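Local atomic coordinates of uncharacterized protein Atu1656 (Agrobacterium tumefaciens, PDB entry 2OJH), a protein that is of unknown function but belongs to the TolB family and folds as a six-bladed beta-propeller, a scaffold that often serves in binding other proteins. Residues 27-32 against 284-289; 47-52 against 279-284; 80-85 against 120-125; 99-104 against 113-118. All blocks are in the same frame, centred on the assembly; numbering follows the deposited sequence. Where two conformers were deposited one is given.

The four contacts are nested along the chain: interaction 1 encloses interaction 2, which encloses interaction 3, which encloses interaction 4. Interaction 1 pairs strands 22-28 and 285-291, from the two ends of the chain, within one blade. Interaction 2, centred about 10 Å away and sharing Asp284 with it, packs the turn leading into strand 285-291 against strand 45-49 of the next sheet. Interactions 3 and 4, their centres about 6 Å apart, lie at the blade made of strands 91-92, 98-103, 111-116 and 123-124, where Leu114 O probably accepts from Arg123 N. Interactions 1 and 3 fall on opposite sides of the chain's centre, about 31 Å between centres. Together they sample ring closure, blade-to-blade packing and the inside of one blade.

Interaction 1: 27-32 against 284-289; sequences FNIRTR and DEFAYV
Asp284 OD1 is gripped from two directions: Arg30 NE donates to it at 2.9 Å in a salt bridge, and a water donates to the same OD1 at 2.6 Å. The carboxylate oxygen lies in the guanidinium plane of Arg30, yet the two flat groups are turned 73° against each other, and NE comes to OD1 from the anti side, tilted out of the carboxylate plane. A bend in the arginine chain (chi2 -51°) brings NE round to this position, while Ile29 CD1 covers the centre of one guanidinium face. Arg30 NH1 has a second acid partner in Asp229.

Next to it, Asn28 uses both ends of its amide. ND2 reaches Glu285 OE2 at 3.0 Å, with amide and carboxylate nearly perpendicular; OD1 turns back to accept from Arg30 N at 2.7 Å and, from above its carbonyl plane, from Thr31 N. This Asx turn fixes the amide's rotation as the chain leaves the strand. Ile29 N closes on Asp284 O at 2.7 Å, and Phe27 and Phe286 exchange a pair of backbone bonds.

On the buried face Phe27 CB lies over the Phe286 ring, 4.2 Å from its centroid, and Ile29 CG2 meets that ring's edge at CE2. Such antiparallel pairing of an N-terminal with a C-terminal strand is the "velcro" closure of a beta-propeller.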
loop_
_atom_site.group_PDB
_atom_site.type_symbol
_atom_site.label_atom_id
_atom_site.label_comp_id
_atom_site.label_asym_id
_atom_site.label_seq_id
_atom_site.Cartn_x
_atom_site.Cartn_y
_atom_site.Cartn_z
ATOM N N PHE A 27 11.420 -9.084 4.754
ATOM C CA PHE A 27 11.511 -10.491 4.399
ATOM C C PHE A 27 12.092 -10.538 2.993
ATOM O O PHE A 27 11.651 -9.796 2.085
ATOM C CB PHE A 27 10.135 -11.124 4.402
ATOM C CG PHE A 27 10.132 -12.611 4.148
ATOM C CD1 PHE A 27 10.402 -13.495 5.169
ATOM C CD2 PHE A 27 9.810 -13.117 2.881
ATOM C CE1 PHE A 27 10.402 -14.897 4.944
ATOM C CE2 PHE A 27 9.791 -14.472 2.639
ATOM C CZ PHE A 27 10.080 -15.382 3.680
ATOM N N ASN A 28 13.085 -11.405 2.828
ATOM C CA ASN A 28 13.723 -11.597 1.542
ATOM C C ASN A 28 13.086 -12.830 0.921
ATOM O O ASN A 28 13.187 -13.924 1.464
ATOM C CB ASN A 28 15.243 -11.742 1.710
ATOM C CG ASN A 28 15.971 -11.931 0.374
ATOM O OD1 ASN A 28 15.597 -12.782 -0.426
ATOM N ND2 ASN A 28 17.028 -11.138 0.141
ATOM N N ILE A 29 12.405 -12.656 -0.211
ATOM C CA ILE A 29 11.730 -13.779 -0.839
ATOM C C ILE A 29 12.654 -14.745 -1.590
ATOM O O ILE A 29 12.244 -15.856 -1.919
ATOM C CB ILE A 29 10.571 -13.330 -1.780
ATOM C CG1 ILE A 29 11.104 -12.563 -3.007
ATOM C CG2 ILE A 29 9.498 -12.522 -1.005
ATOM C CD1 ILE A 29 10.110 -12.631 -4.256
ATOM N N ARG A 30 13.891 -14.333 -1.851
ATOM C CA ARG A 30 14.849 -15.208 -2.522
ATOM C C ARG A 30 15.514 -16.193 -1.545
ATOM O O ARG A 30 15.604 -17.383 -1.813
ATOM C CB ARG A 30 15.915 -14.365 -3.248
ATOM C CG ARG A 30 15.328 -13.294 -4.181
ATOM C CD ARG A 30 14.287 -13.873 -5.149
ATOM N NE ARG A 30 13.729 -12.828 -6.005
ATOM C CZ ARG A 30 12.692 -12.986 -6.817
ATOM N NH1 ARG A 30 12.069 -14.160 -6.905
ATOM N NH2 ARG A 30 12.274 -11.966 -7.553
ATOM N N THR A 31 15.977 -15.675 -0.415
ATOM C CA THR A 31 16.692 -16.459 0.597
ATOM C C THR A 31 15.732 -16.952 1.685
ATOM O O THR A 31 16.085 -17.823 2.483
ATOM C CB THR A 31 17.763 -15.618 1.268
ATOM O OG1 THR A 31 17.121 -14.549 1.955
ATOM C CG2 THR A 31 18.752 -15.035 0.243
ATOM N N ARG A 32 14.534 -16.378 1.710
ATOM C CA ARG A 32 13.481 -16.673 2.682
ATOM C C ARG A 32 13.937 -16.369 4.124
ATOM O O ARG A 32 13.577 -17.060 5.069
ATOM C CB ARG A 32 12.931 -18.102 2.498
ATOM C CG ARG A 32 12.303 -18.360 1.093
ATOM C CD ARG A 32 10.993 -17.612 0.939
ATOM N NE ARG A 32 10.453 -17.590 -0.421
ATOM C CZ ARG A 32 9.428 -18.328 -0.832
ATOM N NH1 ARG A 32 8.836 -19.177 -0.001
ATOM N NH2 ARG A 32 9.003 -18.225 -2.087
ATOM N N ASP A 284 13.619 -8.225 -4.357
ATOM C CA ASP A 284 13.930 -9.464 -3.629
ATOM C C ASP A 284 13.402 -9.451 -2.209
ATOM O O ASP A 284 13.314 -10.505 -1.571
ATOM C CB ASP A 284 15.437 -9.700 -3.583
ATOM C CG ASP A 284 16.033 -9.850 -4.981
ATOM O OD1 ASP A 284 15.357 -10.416 -5.872
ATOM O OD2 ASP A 284 17.160 -9.396 -5.166
ATOM N N GLU A 285 13.045 -8.265 -1.729
ATOM C CA GLU A 285 12.652 -8.113 -0.327
ATOM C C GLU A 285 11.483 -7.167 -0.225
ATOM O O GLU A 285 11.348 -6.253 -1.049
ATOM C CB GLU A 285 13.803 -7.538 0.516
ATOM C CG GLU A 285 15.060 -8.350 0.437
ATOM C CD GLU A 285 16.204 -7.814 1.285
ATOM O OE1 GLU A 285 16.404 -6.588 1.361
ATOM O OE2 GLU A 285 16.929 -8.659 1.831
ATOM N N PHE A 286 10.634 -7.390 0.769
ATOM C CA PHE A 286 9.609 -6.390 1.075
ATOM C C PHE A 286 9.592 -6.036 2.569
ATOM O O PHE A 286 9.969 -6.870 3.419
ATOM C CB PHE A 286 8.237 -6.873 0.567
ATOM C CG PHE A 286 7.761 -8.128 1.228
ATOM C CD1 PHE A 286 7.125 -8.046 2.451
ATOM C CD2 PHE A 286 7.921 -9.380 0.613
ATOM C CE1 PHE A 286 6.681 -9.172 3.102
ATOM C CE2 PHE A 286 7.466 -10.543 1.251
ATOM C CZ PHE A 286 6.847 -10.448 2.487
ATOM N N ALA A 287 9.152 -4.807 2.890
ATOM C CA ALA A 287 8.981 -4.351 4.260
ATOM C C ALA A 287 7.521 -4.570 4.701
ATOM O O ALA A 287 6.606 -4.551 3.869
ATOM C CB ALA A 287 9.380 -2.836 4.383
ATOM N N TYR A 288 7.333 -4.815 5.998
ATOM C CA TYR A 288 6.012 -5.062 6.592
ATOM C C TYR A 288 6.075 -4.788 8.107
ATOM O O TYR A 288 7.173 -4.662 8.678
ATOM C CB TYR A 288 5.532 -6.498 6.288
ATOM C CG TYR A 288 6.378 -7.559 6.952
ATOM C CD1 TYR A 288 7.601 -7.957 6.393
ATOM C CD2 TYR A 288 5.969 -8.152 8.164
ATOM C CE1 TYR A 288 8.409 -8.915 7.035
ATOM C CE2 TYR A 288 6.764 -9.098 8.807
ATOM C CZ TYR A 288 7.968 -9.486 8.221
ATOM O OH TYR A 288 8.761 -10.388 8.853
ATOM N N VAL A 289 4.916 -4.667 8.760
ATOM C CA VAL A 289 4.877 -4.496 10.212
ATOM C C VAL A 289 4.146 -5.664 10.814
ATOM O O VAL A 289 3.035 -5.968 10.403
ATOM C CB VAL A 289 4.179 -3.188 10.669
ATOM C CG1 VAL A 289 4.444 -2.907 12.178
ATOM C CG2 VAL A 289 4.652 -1.982 9.812
HETATM O O HOH W 1 14.475 -9.372 -8.093
#

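Interaction 2: 47-52 against 279-284; sequences PNWSPD and WSPDGD
Trp49 spreads its indole against Ser280 and Pro281, and almost every atom of the side chain finds part of that turn. CB starts beside the carbonyl of Trp279, 3.3 Å from Trp279 O. With CG anti to the backbone N (chi1 -159°), the ring system is then swung across the neighbouring chain. CG and CD2 lie against Ser280 CA, and CE3 approaches Ser280 N to 3.4 Å. Ser280 CB lies over the centre of the six-membered ring, a CH-pi contact of 3.5 Å to the centroid and only 4° off the normal. At its far end, CH2 still touches Ser280 CB, and also packs on Glu285. The pyrrole half belongs to proline: Pro281 CD sits over the five-membered ring, with Trp49 CD1 3.9 Å from it. NE1, the polar tip, bonds to Gly53 O.

Beyond the indole, Pro281 CG meets Pro51 O at 3.4 Å, so the proline ring is wedged between aromatic and backbone. The main chains themselves are joined through water: one molecule donates both to Trp49 O, at 2.8 Å, and to Trp279 O. The segment 279-284 keeps its shape through a type I turn, Ser280 to Gly283, and an Asx turn in which Asp282 OD1 accepts from Asp284 N.

In the fold, Trp49 ends strand 45-49 and touches Leu56 of the adjacent strand 55-60 and Ala287 of strand 285-291, joining two consecutive blades of the propeller.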
loop_
_atom_site.group_PDB
_atom_site.type_symbol
_atom_site.label_atom_id
_atom_site.label_comp_id
_atom_site.label_asym_id
_atom_site.label_seq_id
_atom_site.Cartn_x
_atom_site.Cartn_y
_atom_site.Cartn_z
ATOM N N PRO A 47 4.800 0.388 5.662
ATOM C CA PRO A 47 6.075 0.878 5.122
ATOM C C PRO A 47 6.118 0.920 3.575
ATOM O O PRO A 47 5.635 -0.015 2.908
ATOM C CB PRO A 47 7.086 -0.147 5.670
ATOM C CG PRO A 47 6.293 -1.419 5.817
ATOM C CD PRO A 47 4.919 -0.956 6.263
ATOM N N ASN A 48 6.667 2.017 3.043
ATOM C CA ASN A 48 7.226 2.072 1.681
ATOM C C ASN A 48 8.744 1.910 1.775
ATOM O O ASN A 48 9.344 2.160 2.824
ATOM C CB ASN A 48 7.053 3.474 1.041
ATOM C CG ASN A 48 5.624 3.956 0.993
ATOM O OD1 ASN A 48 5.332 5.047 1.469
ATOM N ND2 ASN A 48 4.720 3.161 0.422
ATOM N N TRP A 49 9.371 1.537 0.660
ATOM C CA TRP A 49 10.811 1.398 0.613
ATOM C C TRP A 49 11.323 2.357 -0.423
ATOM O O TRP A 49 10.857 2.322 -1.565
ATOM C CB TRP A 49 11.156 -0.036 0.207
ATOM C CG TRP A 49 12.558 -0.508 0.569
ATOM C CD1 TRP A 49 13.756 0.173 0.415
ATOM C CD2 TRP A 49 12.896 -1.799 1.097
ATOM N NE1 TRP A 49 14.811 -0.638 0.811
ATOM C CE2 TRP A 49 14.304 -1.850 1.228
ATOM C CE3 TRP A 49 12.134 -2.938 1.439
ATOM C CZ2 TRP A 49 14.973 -2.991 1.727
ATOM C CZ3 TRP A 49 12.797 -4.061 1.937
ATOM C CH2 TRP A 49 14.203 -4.078 2.069
ATOM N N SER A 50 12.266 3.205 -0.036
ATOM C CA SER A 50 12.783 4.237 -0.916
ATOM C C SER A 50 13.427 3.650 -2.173
ATOM O O SER A 50 14.026 2.574 -2.123
ATOM C CB SER A 50 13.761 5.130 -0.168
ATOM O OG SER A 50 15.040 4.549 -0.025
ATOM N N PRO A 51 13.274 4.340 -3.321
ATOM C CA PRO A 51 13.821 3.809 -4.568
ATOM C C PRO A 51 15.328 3.710 -4.600
ATOM O O PRO A 51 15.845 2.941 -5.395
ATOM C CB PRO A 51 13.320 4.796 -5.638
ATOM C CG PRO A 51 12.254 5.536 -5.025
ATOM C CD PRO A 51 12.518 5.580 -3.551
ATOM N N ASP A 52 16.028 4.469 -3.761
ATOM C CA ASP A 52 17.471 4.295 -3.630
ATOM C C ASP A 52 17.846 3.197 -2.618
ATOM O O ASP A 52 19.010 2.951 -2.376
ATOM C CB ASP A 52 18.185 5.615 -3.303
ATOM C CG ASP A 52 17.821 6.174 -1.937
ATOM O OD1 ASP A 52 17.120 5.499 -1.154
ATOM O OD2 ASP A 52 18.254 7.311 -1.630
ATOM N N TRP A 279 7.847 -2.942 -1.600
ATOM C CA TRP A 279 8.971 -3.731 -2.109
ATOM C C TRP A 279 10.203 -2.873 -2.129
ATOM O O TRP A 279 10.144 -1.665 -2.472
ATOM C CB TRP A 279 8.695 -4.226 -3.544
ATOM C CG TRP A 279 7.715 -5.383 -3.635
ATOM C CD1 TRP A 279 6.367 -5.322 -3.823
ATOM C CD2 TRP A 279 8.044 -6.767 -3.500
ATOM N NE1 TRP A 279 5.828 -6.605 -3.833
ATOM C CE2 TRP A 279 6.852 -7.504 -3.662
ATOM C CE3 TRP A 279 9.247 -7.457 -3.303
ATOM C CZ2 TRP A 279 6.831 -8.904 -3.578
ATOM C CZ3 TRP A 279 9.227 -8.846 -3.241
ATOM C CH2 TRP A 279 8.036 -9.546 -3.367
ATOM N N SER A 280 11.329 -3.490 -1.785
ATOM C CA SER A 280 12.647 -2.949 -2.131
ATOM C C SER A 280 12.721 -2.737 -3.648
ATOM O O SER A 280 12.096 -3.483 -4.422
ATOM C CB SER A 280 13.703 -3.975 -1.729
ATOM O OG SER A 280 14.957 -3.594 -2.231
ATOM N N PRO A 281 13.502 -1.737 -4.091
ATOM C CA PRO A 281 13.621 -1.512 -5.527
ATOM C C PRO A 281 14.240 -2.706 -6.250
ATOM O O PRO A 281 14.026 -2.854 -7.450
ATOM C CB PRO A 281 14.531 -0.281 -5.619
ATOM C CG PRO A 281 15.252 -0.228 -4.346
ATOM C CD PRO A 281 14.314 -0.782 -3.311
ATOM N N ASP A 282 14.990 -3.553 -5.540
ATOM C CA ASP A 282 15.575 -4.758 -6.145
ATOM C C ASP A 282 14.591 -5.919 -6.334
ATOM O O ASP A 282 14.948 -6.927 -6.938
ATOM C CB ASP A 282 16.819 -5.237 -5.374
ATOM C CG ASP A 282 16.503 -5.774 -3.955
ATOM O OD1 ASP A 282 15.355 -6.210 -3.646
ATOM O OD2 ASP A 282 17.451 -5.788 -3.131
ATOM N N GLY A 283 13.385 -5.804 -5.783
ATOM C CA GLY A 283 12.366 -6.853 -5.960
ATOM C C GLY A 283 12.627 -8.181 -5.250
ATOM O O GLY A 283 11.895 -9.158 -5.472
ATOM N N ASP A 284 13.619 -8.225 -4.357
ATOM C CA ASP A 284 13.930 -9.464 -3.629
ATOM C C ASP A 284 13.402 -9.451 -2.209
ATOM O O ASP A 284 13.314 -10.505 -1.571
ATOM C CB ASP A 284 15.437 -9.700 -3.583
ATOM C CG ASP A 284 16.033 -9.850 -4.981
ATOM O OD1 ASP A 284 15.357 -10.416 -5.872
ATOM O OD2 ASP A 284 17.160 -9.396 -5.166
HETATM O O HOH W 2 8.218 0.472 -1.664
HETATM O O HOH W 3 11.218 0.940 -3.962
#

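Interaction 3: 80-85 against 120-125; sequences TGFATI and GTPRLM
Thr80 opens the contact with its carbonyl, whose oxygen lies against the edge of the Pro122 ring: Thr80 O is 3.1 Å from Pro122 CG, a snug fit, and nearly as near to CD. The same oxygen accepts from Ala83 N at 3.0 Å, closing a type II' turn, while Thr80 OG1 donates to Ala83 O at 2.8 Å from above the carbonyl plane. The turn is thus stitched by a backbone bond and a side-chain bond together.

Gly81 takes the first corner with phi positive at 50°, and its backbone passes alongside the Gly120 carbonyl; its N-H goes instead to Asp79 OD1. Phe82 follows at the second corner. Its CG stands between the backbone N and the carbonyl carbon (chi1 63°), which folds the ring back over proline. Pro122 CG lies over one face, displaced toward the rim, 4.2 Å from the ring centroid; at that rim Phe82 CE2 touches Pro122 CD at 3.8 Å. The two side chains run past each other in opposite directions. Ala83 completes the pocket: its methyl CB meets Pro122 CG at 3.8 Å, so the proline is held between a carbonyl, an aromatic face and a methyl group.

All this is packing at the rim of the propeller. The loop carrying the turn leaves strand 76-77 of one blade for strand 91-92 of the next, and here it rests on the approach to strand 123-124, the last strand of that second blade, with Phe82 edge-to-face on Tyr113 of strand 111-116.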
loop_
_atom_site.group_PDB
_atom_site.type_symbol
_atom_site.label_atom_id
_atom_site.label_comp_id
_atom_site.label_asym_id
_atom_site.label_seq_id
_atom_site.Cartn_x
_atom_site.Cartn_y
_atom_site.Cartn_z
ATOM N N THR A 80 5.370 17.379 6.594
ATOM C CA THR A 80 4.221 17.253 5.691
ATOM C C THR A 80 3.369 18.538 5.764
ATOM O O THR A 80 2.225 18.563 5.330
ATOM C CB THR A 80 3.346 16.016 6.037
ATOM O OG1 THR A 80 3.088 15.996 7.447
ATOM C CG2 THR A 80 4.045 14.702 5.649
ATOM N N GLY A 81 3.943 19.610 6.302
ATOM C CA GLY A 81 3.200 20.852 6.554
ATOM C C GLY A 81 1.893 20.617 7.300
ATOM O O GLY A 81 1.883 19.934 8.337
ATOM N N PHE A 82 0.790 21.154 6.765
ATOM C CA PHE A 82 -0.494 21.137 7.471
ATOM C C PHE A 82 -1.015 19.713 7.581
ATOM O O PHE A 82 -1.952 19.453 8.322
ATOM C CB PHE A 82 -1.544 22.033 6.788
ATOM C CG PHE A 82 -1.913 21.587 5.398
ATOM C CD1 PHE A 82 -2.719 20.473 5.207
ATOM C CD2 PHE A 82 -1.454 22.278 4.290
ATOM C CE1 PHE A 82 -3.060 20.034 3.939
ATOM C CE2 PHE A 82 -1.799 21.864 3.012
ATOM C CZ PHE A 82 -2.599 20.724 2.841
ATOM N N ALA A 83 -0.416 18.802 6.831
ATOM C CA ALA A 83 -0.996 17.446 6.689
ATOM C C ALA A 83 -0.593 16.546 7.848
ATOM O O ALA A 83 0.316 15.722 7.724
ATOM C CB ALA A 83 -0.571 16.823 5.376
ATOM N N THR A 84 -1.245 16.721 8.992
ATOM C CA THR A 84 -0.805 16.032 10.203
ATOM C C THR A 84 -1.802 14.955 10.608
ATOM O O THR A 84 -1.761 14.449 11.742
ATOM C CB THR A 84 -0.684 17.000 11.344
ATOM O OG1 THR A 84 -1.934 17.693 11.493
ATOM C CG2 THR A 84 0.438 18.025 11.069
ATOM N N ILE A 85 -2.722 14.629 9.705
ATOM C CA ILE A 85 -3.606 13.507 9.928
ATOM C C ILE A 85 -3.539 12.631 8.677
ATOM O O ILE A 85 -4.554 12.427 7.982
ATOM C CB ILE A 85 -5.075 13.902 10.264
ATOM C CG1 ILE A 85 -5.155 14.950 11.378
ATOM C CG2 ILE A 85 -5.848 12.661 10.735
ATOM C CD1 ILE A 85 -6.577 15.621 11.529
ATOM N N GLY A 120 7.845 19.429 2.889
ATOM C CA GLY A 120 7.289 20.706 2.449
ATOM C C GLY A 120 5.770 20.710 2.390
ATOM O O GLY A 120 5.095 19.895 3.050
ATOM N N THR A 121 5.240 21.559 1.521
ATOM C CA THR A 121 3.816 21.906 1.449
ATOM C C THR A 121 3.076 20.978 0.526
ATOM O O THR A 121 3.380 20.943 -0.669
ATOM C CB THR A 121 3.674 23.328 0.908
ATOM O OG1 THR A 121 4.479 24.174 1.721
ATOM C CG2 THR A 121 2.229 23.823 0.928
ATOM N N PRO A 122 2.083 20.240 1.061
ATOM C CA PRO A 122 1.336 19.336 0.199
ATOM C C PRO A 122 0.533 20.017 -0.902
ATOM O O PRO A 122 -0.089 21.055 -0.669
ATOM C CB PRO A 122 0.359 18.648 1.172
ATOM C CG PRO A 122 0.926 18.854 2.535
ATOM C CD PRO A 122 1.596 20.199 2.457
ATOM N N ARG A 123 0.551 19.430 -2.086
ATOM C CA ARG A 123 -0.221 19.912 -3.217
ATOM C C ARG A 123 -1.430 18.998 -3.425
ATOM O O ARG A 123 -1.253 17.832 -3.693
ATOM C CB ARG A 123 0.672 19.911 -4.465
ATOM C CG ARG A 123 1.823 20.935 -4.459
ATOM C CD ARG A 123 3.019 20.495 -5.355
ATOM N NE ARG A 123 2.581 19.681 -6.501
ATOM C CZ ARG A 123 3.259 18.658 -7.030
ATOM N NH1 ARG A 123 4.429 18.273 -6.535
ATOM N NH2 ARG A 123 2.748 17.998 -8.063
ATOM N N LEU A 124 -2.652 19.536 -3.306
ATOM C CA LEU A 124 -3.892 18.716 -3.430
ATOM C C LEU A 124 -4.057 18.153 -4.834
ATOM O O LEU A 124 -3.988 18.912 -5.833
ATOM C CB LEU A 124 -5.174 19.524 -3.049
ATOM C CG LEU A 124 -6.514 18.775 -3.108
ATOM C CD1 LEU A 124 -6.606 17.630 -2.083
ATOM C CD2 LEU A 124 -7.669 19.760 -2.945
HETATM N N MSE A 125 -4.296 16.843 -4.899
HETATM C CA MSE A 125 -4.511 16.167 -6.159
HETATM C C MSE A 125 -5.985 15.887 -6.406
HETATM O O MSE A 125 -6.467 16.058 -7.525
HETATM C CB MSE A 125 -3.760 14.831 -6.213
HETATM C CG MSE A 125 -2.267 14.860 -6.281
HETATM SE SE MSE A 125 -1.591 15.981 -7.734
HETATM C CE MSE A 125 -0.966 17.539 -6.817
#

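Interaction 4: 99-104 against 113-118; sequences YAISDK and YLLPST
Tyr99 and Ser117 fit together at the end of an antiparallel beta hairpin, strands 98-103 and 111-116, the two middle strands of a four-stranded propeller blade. As the chain turns away after Pro116, the backbone of Ser117 makes a bump that lies flat on the tyrosine: Ser117 CA is 3.5 Å from the ring centroid and 5° off its normal. Ser117 CB bears on the same face near CE1, at 3.3 Å. Tyr99 has CG anti to its carbonyl carbon (chi1 -68°), which puts one ring face under Ser117.

Further along the same face of the sheet, Leu115 CD2 drops into the hollow between Tyr99 and Ile101, 3.9 Å from Tyr99 CB and 3.8 Å from Ile101 CD1. Ile101 CG1 in turn rests on Tyr113 CB, and the Tyr113 ring extends beyond it to Asp103 CB. The opposite face has a simpler relief: the short Ala100 gives Leu114 its seat, with Leu114 CD2 3.6 Å from Ala100 CB. Trp136 of strand 131-136, from the following blade, packs on both.

Four backbone bonds, two each between Tyr99 and Leu115 and between Ile101 and Tyr113, hold the strands in register, yet the twist leaves their directions 139° apart. At the Tyr99 end the tyrosine hydroxyl is hydrogen-bonded to Tyr55 OH, and a single arginine ties both partners of the Tyr99-Ser117 corner, Arg66 giving its NE to Tyr99 OH and its NH1 to Ser117 O.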
loop_
_atom_site.group_PDB
_atom_site.type_symbol
_atom_site.label_atom_id
_atom_site.label_comp_id
_atom_site.label_asym_id
_atom_site.label_seq_id
_atom_site.Cartn_x
_atom_site.Cartn_y
_atom_site.Cartn_z
ATOM N N TYR A 99 6.700 12.459 -2.440
ATOM C CA TYR A 99 5.830 11.612 -1.642
ATOM C C TYR A 99 4.374 11.885 -2.004
ATOM O O TYR A 99 3.993 13.008 -2.321
ATOM C CB TYR A 99 6.022 11.904 -0.146
ATOM C CG TYR A 99 7.350 11.518 0.465
ATOM C CD1 TYR A 99 8.239 10.655 -0.189
ATOM C CD2 TYR A 99 7.697 11.977 1.734
ATOM C CE1 TYR A 99 9.472 10.298 0.397
ATOM C CE2 TYR A 99 8.924 11.633 2.329
ATOM C CZ TYR A 99 9.800 10.786 1.658
ATOM O OH TYR A 99 10.997 10.442 2.249
ATOM N N ALA A 100 3.559 10.849 -1.948
ATOM C CA ALA A 100 2.131 11.012 -2.041
ATOM C C ALA A 100 1.545 10.575 -0.705
ATOM O O ALA A 100 1.931 9.505 -0.159
ATOM C CB ALA A 100 1.591 10.176 -3.175
ATOM N N ILE A 101 0.634 11.391 -0.166
ATOM C CA ILE A 101 0.016 11.100 1.149
ATOM C C ILE A 101 -1.486 11.229 1.027
ATOM O O ILE A 101 -1.988 11.845 0.076
ATOM C CB ILE A 101 0.520 12.067 2.253
ATOM C CG1 ILE A 101 0.206 13.513 1.865
ATOM C CG2 ILE A 101 2.057 11.916 2.465
ATOM C CD1 ILE A 101 0.658 14.598 2.923
ATOM N N SER A 102 -2.215 10.658 1.980
ATOM C CA SER A 102 -3.643 10.758 2.013
ATOM C C SER A 102 -3.975 11.336 3.398
ATOM O O SER A 102 -3.728 10.689 4.416
ATOM C CB SER A 102 -4.260 9.368 1.845
ATOM O OG SER A 102 -3.831 8.773 0.627
ATOM N N ASP A 103 -4.499 12.554 3.432
ATOM C CA ASP A 103 -4.643 13.293 4.681
ATOM C C ASP A 103 -6.060 13.882 4.860
ATOM O O ASP A 103 -6.755 14.172 3.877
ATOM C CB ASP A 103 -3.602 14.407 4.716
ATOM C CG ASP A 103 -3.760 15.295 5.919
ATOM O OD1 ASP A 103 -3.247 14.911 6.997
ATOM O OD2 ASP A 103 -4.393 16.373 5.794
ATOM N N LYS A 104 -6.479 14.076 6.112
ATOM C CA LYS A 104 -7.823 14.581 6.353
ATOM C C LYS A 104 -7.941 15.903 7.114
ATOM O O LYS A 104 -9.021 16.240 7.574
ATOM C CB LYS A 104 -8.721 13.502 6.972
ATOM C CG LYS A 104 -8.356 13.065 8.346
ATOM C CD LYS A 104 -9.130 11.768 8.733
ATOM C CE LYS A 104 -10.394 12.086 9.532
ATOM N NZ LYS A 104 -10.953 10.846 10.190
ATOM N N TYR A 113 -2.494 14.096 -1.620
ATOM C CA TYR A 113 -1.584 15.226 -1.919
ATOM C C TYR A 113 -0.236 14.671 -2.374
ATOM O O TYR A 113 0.104 13.531 -2.053
ATOM C CB TYR A 113 -1.330 16.061 -0.668
ATOM C CG TYR A 113 -2.571 16.658 -0.036
ATOM C CD1 TYR A 113 -3.402 15.888 0.788
ATOM C CD2 TYR A 113 -2.886 17.996 -0.238
ATOM C CE1 TYR A 113 -4.551 16.446 1.360
ATOM C CE2 TYR A 113 -4.005 18.573 0.341
ATOM C CZ TYR A 113 -4.837 17.784 1.133
ATOM O OH TYR A 113 -5.945 18.364 1.698
ATOM N N LEU A 114 0.543 15.481 -3.081
ATOM C CA LEU A 114 1.954 15.191 -3.354
ATOM C C LEU A 114 2.763 16.251 -2.636
ATOM O O LEU A 114 2.281 17.360 -2.456
ATOM C CB LEU A 114 2.279 15.326 -4.858
ATOM C CG LEU A 114 1.460 14.458 -5.828
ATOM C CD1 LEU A 114 2.041 14.601 -7.224
ATOM C CD2 LEU A 114 1.462 13.031 -5.386
ATOM N N LEU A 115 3.976 15.905 -2.217
ATOM C CA LEU A 115 4.897 16.871 -1.629
ATOM C C LEU A 115 6.351 16.452 -1.925
ATOM O O LEU A 115 6.592 15.321 -2.334
ATOM C CB LEU A 115 4.653 17.020 -0.118
ATOM C CG LEU A 115 5.039 15.840 0.766
ATOM C CD1 LEU A 115 5.527 16.332 2.132
ATOM C CD2 LEU A 115 3.834 14.920 0.863
ATOM N N PRO A 116 7.318 17.373 -1.759
ATOM C CA PRO A 116 8.698 16.919 -1.974
ATOM C C PRO A 116 9.110 15.817 -0.984
ATOM O O PRO A 116 8.689 15.833 0.178
ATOM C CB PRO A 116 9.526 18.173 -1.706
ATOM C CG PRO A 116 8.559 19.343 -1.936
ATOM C CD PRO A 116 7.257 18.804 -1.395
ATOM N N SER A 117 9.945 14.875 -1.414
ATOM C CA SER A 117 10.355 13.786 -0.507
ATOM C C SER A 117 11.268 14.273 0.632
ATOM O O SER A 117 11.491 13.589 1.639
ATOM C CB SER A 117 11.026 12.678 -1.294
ATOM O OG SER A 117 12.179 13.183 -1.898
ATOM N N THR A 118 11.772 15.480 0.456
ATOM C CA THR A 118 12.574 16.139 1.446
ATOM C C THR A 118 11.735 17.050 2.347
ATOM O O THR A 118 12.277 17.862 3.111
ATOM C CB THR A 118 13.595 16.961 0.721
ATOM O OG1 THR A 118 12.927 17.651 -0.338
ATOM C CG2 THR A 118 14.634 16.040 0.109
HETATM O O HOH W 4 -6.264 17.296 4.184
#